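Local coordinates for putative adhesin (PDB 4QDG), which is a putative lipoprotein of the FimB/Mfa2 fimbrillin family that probably anchors or caps pili at the bacterial outer membrane, at residues 163-174 with 212-223. Residues are numbered along the deposited sequence; the frame is centred on the assembly and turned at random.
Sequences EPVDDKKFEFEI and REVVVAYAELST
F172 and A219 meet face to methyl where two beta sheets pack on each other, in a sandwich consistent with the transthyretin-like clan of this fimbrillin anchor family. Strand 170-174 runs over strand 213-223 in nearly the same direction, turned by 24°. Their axes are 8.3 Å apart, a sheet-to-sheet distance with apolar side chains between. CB of A219 points at the middle of the F172 ring, 3.5 Å from its centroid and 14° off the normal, a CH-pi contact. The ring lies over that methyl because CG of F172 stands anti to its own carbonyl carbon. Next along, CD1 of I174 settles against CB of L221 and CG2 of T223, crossing the threonine at about a right angle. T223 closes this buried end beside N151, a ligand of the second magnesium ion. P197 and V238 also pack on the F172 side chain.

Before the strand, the chain drops onto strand 213-223. CB of A217 sits 3.6 Å from CG1 of V165 and against CA of D167, where the 3-10 turn begins. V165 N donates to V215 O at 3.1 Å, but the bond is bent and comes from above the carbonyl plane. A water also donates to V215 O and joins it to E163 O, while CA of P164 adds a CH...O contact to the same oxygen.

The far end is looser and reaches solvent. Here exposed R212, bent at chi2 and chi3, reaches across to bring its guanidinium end-on to E163 in a salt bridge, the two planes 71° apart. NH1 and NH2 of R212 both bond to OE1 of E163, NH2 at 2.8 Å, and the further bond from NH1 to OE2 is weak.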
# COMPACT_ATOMS: atom_id res chain seq x y z
N GLU A 163 4.69 15.99 29.15
CA GLU A 163 6.10 15.65 29.43
C GLU A 163 6.66 14.81 28.26
O GLU A 163 5.88 14.19 27.52
CB GLU A 163 6.26 14.94 30.79
CG GLU A 163 6.10 15.86 32.00
CD GLU A 163 6.87 17.17 31.96
OE1 GLU A 163 8.11 17.14 31.81
OE2 GLU A 163 6.21 18.23 32.06
N PRO A 164 8.00 14.81 28.03
CA PRO A 164 8.52 14.11 26.84
C PRO A 164 8.34 12.58 26.84
O PRO A 164 8.04 11.96 27.86
CB PRO A 164 10.00 14.51 26.80
CG PRO A 164 10.31 14.96 28.18
CD PRO A 164 9.07 15.54 28.74
N VAL A 165 8.42 11.99 25.63
CA VAL A 165 8.40 10.54 25.39
C VAL A 165 9.68 10.24 24.60
O VAL A 165 9.91 10.84 23.55
CB VAL A 165 7.14 9.97 24.71
CG1 VAL A 165 7.25 8.45 24.58
CG2 VAL A 165 5.88 10.32 25.50
N ASP A 166 10.54 9.37 25.16
CA ASP A 166 11.79 8.98 24.50
C ASP A 166 11.51 7.78 23.63
O ASP A 166 11.18 6.71 24.16
CB ASP A 166 12.88 8.70 25.54
CG ASP A 166 14.22 8.23 24.99
OD1 ASP A 166 14.42 8.32 23.75
OD2 ASP A 166 15.08 7.83 25.79
N ASP A 167 11.63 7.94 22.31
CA ASP A 167 11.38 6.88 21.33
C ASP A 167 12.28 5.66 21.53
O ASP A 167 11.87 4.55 21.22
CB ASP A 167 11.58 7.41 19.90
CG ASP A 167 13.02 7.76 19.59
OD1 ASP A 167 13.51 8.74 20.15
OD2 ASP A 167 13.66 7.00 18.84
N LYS A 168 13.50 5.89 22.04
CA LYS A 168 14.53 4.88 22.25
C LYS A 168 14.13 3.89 23.34
O LYS A 168 14.74 2.82 23.44
CB LYS A 168 15.88 5.53 22.59
CG LYS A 168 16.47 6.38 21.45
CD LYS A 168 17.79 7.06 21.87
CE LYS A 168 17.58 8.46 22.36
NZ LYS A 168 17.27 8.51 23.81
N LYS A 169 13.11 4.23 24.14
CA LYS A 169 12.63 3.34 25.19
C LYS A 169 11.67 2.28 24.64
O LYS A 169 11.27 1.39 25.39
CB LYS A 169 11.93 4.19 26.28
CG LYS A 169 12.88 4.99 27.16
CD LYS A 169 12.10 5.68 28.26
CE LYS A 169 12.98 6.02 29.43
NZ LYS A 169 12.25 6.89 30.39
N PHE A 170 11.30 2.37 23.34
CA PHE A 170 10.27 1.53 22.72
C PHE A 170 10.63 0.89 21.41
O PHE A 170 11.36 1.44 20.60
CB PHE A 170 9.00 2.36 22.47
CG PHE A 170 8.44 3.00 23.72
CD1 PHE A 170 7.61 2.28 24.57
CD2 PHE A 170 8.73 4.33 24.03
CE1 PHE A 170 7.05 2.89 25.69
CE2 PHE A 170 8.20 4.92 25.18
CZ PHE A 170 7.36 4.20 26.00
N GLU A 171 10.03 -0.28 21.21
CA GLU A 171 10.09 -1.10 20.02
C GLU A 171 8.70 -1.09 19.42
O GLU A 171 7.71 -1.24 20.15
CB GLU A 171 10.55 -2.52 20.35
CG GLU A 171 12.05 -2.66 20.50
CD GLU A 171 12.57 -4.04 20.85
OE1 GLU A 171 11.76 -4.95 21.17
OE2 GLU A 171 13.82 -4.21 20.82
N PHE A 172 8.62 -0.87 18.11
CA PHE A 172 7.37 -0.79 17.36
C PHE A 172 7.34 -1.89 16.32
O PHE A 172 8.34 -2.11 15.65
CB PHE A 172 7.21 0.56 16.68
CG PHE A 172 7.26 1.76 17.60
CD1 PHE A 172 8.48 2.26 18.05
CD2 PHE A 172 6.10 2.48 17.90
CE1 PHE A 172 8.53 3.41 18.84
CE2 PHE A 172 6.16 3.62 18.70
CZ PHE A 172 7.37 4.08 19.17
N GLU A 173 6.21 -2.61 16.23
CA GLU A 173 6.06 -3.71 15.28
C GLU A 173 4.68 -3.77 14.70
O GLU A 173 3.70 -3.41 15.37
CB GLU A 173 6.33 -5.07 15.95
CG GLU A 173 7.78 -5.37 16.24
CD GLU A 173 8.02 -6.38 17.34
OE1 GLU A 173 7.05 -6.86 17.97
OE2 GLU A 173 9.21 -6.69 17.58
N ILE A 174 4.60 -4.30 13.48
CA ILE A 174 3.36 -4.65 12.82
C ILE A 174 3.54 -6.08 12.37
O ILE A 174 4.48 -6.37 11.64
CB ILE A 174 2.85 -3.71 11.69
CG1 ILE A 174 2.43 -2.36 12.28
CG2 ILE A 174 1.68 -4.35 10.94
CD1 ILE A 174 2.17 -1.22 11.24
N ARG A 212 6.35 25.13 27.84
CA ARG A 212 7.13 23.91 27.73
C ARG A 212 6.81 23.19 26.41
O ARG A 212 5.64 23.02 26.08
CB ARG A 212 6.85 23.00 28.93
CG ARG A 212 7.64 23.35 30.20
CD ARG A 212 9.03 22.72 30.22
NE ARG A 212 9.04 21.34 29.72
CZ ARG A 212 8.77 20.26 30.45
NH1 ARG A 212 8.50 20.37 31.74
NH2 ARG A 212 8.80 19.05 29.89
N GLU A 213 7.85 22.79 25.66
CA GLU A 213 7.65 22.07 24.41
C GLU A 213 7.17 20.66 24.68
O GLU A 213 7.67 20.00 25.59
CB GLU A 213 8.94 22.04 23.60
CG GLU A 213 8.79 21.64 22.15
CD GLU A 213 10.06 21.68 21.33
OE1 GLU A 213 11.02 22.38 21.74
OE2 GLU A 213 10.09 21.05 20.25
N VAL A 214 6.17 20.19 23.90
CA VAL A 214 5.64 18.84 23.99
C VAL A 214 6.42 18.01 22.98
O VAL A 214 6.36 18.27 21.77
CB VAL A 214 4.10 18.75 23.77
CG1 VAL A 214 3.59 17.31 23.97
CG2 VAL A 214 3.37 19.72 24.70
N VAL A 215 7.19 17.03 23.48
CA VAL A 215 8.05 16.18 22.66
C VAL A 215 7.45 14.78 22.66
O VAL A 215 7.22 14.17 23.71
CB VAL A 215 9.53 16.20 23.12
CG1 VAL A 215 10.38 15.25 22.27
CG2 VAL A 215 10.10 17.61 23.06
N VAL A 216 7.15 14.31 21.46
CA VAL A 216 6.53 13.02 21.26
C VAL A 216 7.53 12.06 20.63
O VAL A 216 8.52 12.50 20.03
CB VAL A 216 5.22 13.16 20.41
CG1 VAL A 216 4.27 14.18 21.02
CG2 VAL A 216 5.51 13.51 18.97
N ALA A 217 7.25 10.78 20.74
CA ALA A 217 8.00 9.71 20.10
C ALA A 217 7.25 9.32 18.84
O ALA A 217 6.01 9.33 18.82
CB ALA A 217 8.12 8.51 21.05
N TYR A 218 7.97 8.96 17.78
CA TYR A 218 7.30 8.51 16.56
C TYR A 218 8.06 7.37 15.95
O TYR A 218 9.27 7.27 16.16
CB TYR A 218 7.11 9.65 15.52
CG TYR A 218 8.36 10.01 14.75
CD1 TYR A 218 8.71 9.32 13.59
CD2 TYR A 218 9.19 11.03 15.18
CE1 TYR A 218 9.88 9.63 12.90
CE2 TYR A 218 10.37 11.35 14.50
CZ TYR A 218 10.72 10.63 13.36
OH TYR A 218 11.87 10.93 12.69
N ALA A 219 7.35 6.53 15.19
CA ALA A 219 7.85 5.44 14.39
C ALA A 219 7.05 5.37 13.07
O ALA A 219 5.82 5.40 13.08
CB ALA A 219 7.74 4.12 15.13
N GLU A 220 7.76 5.29 11.94
CA GLU A 220 7.16 5.15 10.64
C GLU A 220 7.34 3.71 10.17
O GLU A 220 8.47 3.23 10.12
CB GLU A 220 7.76 6.14 9.66
CG GLU A 220 7.68 7.58 10.13
CD GLU A 220 6.88 8.53 9.27
OE1 GLU A 220 6.08 8.07 8.42
OE2 GLU A 220 7.07 9.75 9.43
N LEU A 221 6.24 3.01 9.87
CA LEU A 221 6.29 1.63 9.40
C LEU A 221 5.65 1.56 8.01
O LEU A 221 4.62 2.18 7.77
CB LEU A 221 5.57 0.69 10.39
CG LEU A 221 6.16 0.57 11.78
CD1 LEU A 221 5.25 1.26 12.78
CD2 LEU A 221 6.35 -0.88 12.13
N SER A 222 6.27 0.83 7.10
CA SER A 222 5.88 0.70 5.71
C SER A 222 5.45 -0.76 5.47
O SER A 222 6.21 -1.67 5.74
CB SER A 222 7.05 1.12 4.82
OG SER A 222 6.78 0.94 3.45
N THR A 223 4.20 -0.98 5.05
CA THR A 223 3.68 -2.35 4.93
C THR A 223 3.05 -2.61 3.57
O THR A 223 2.82 -1.69 2.78
CB THR A 223 2.60 -2.62 6.03
OG1 THR A 223 1.37 -1.98 5.68
CG2 THR A 223 3.04 -2.21 7.47
O HOH W 1 4.77 13.93 24.83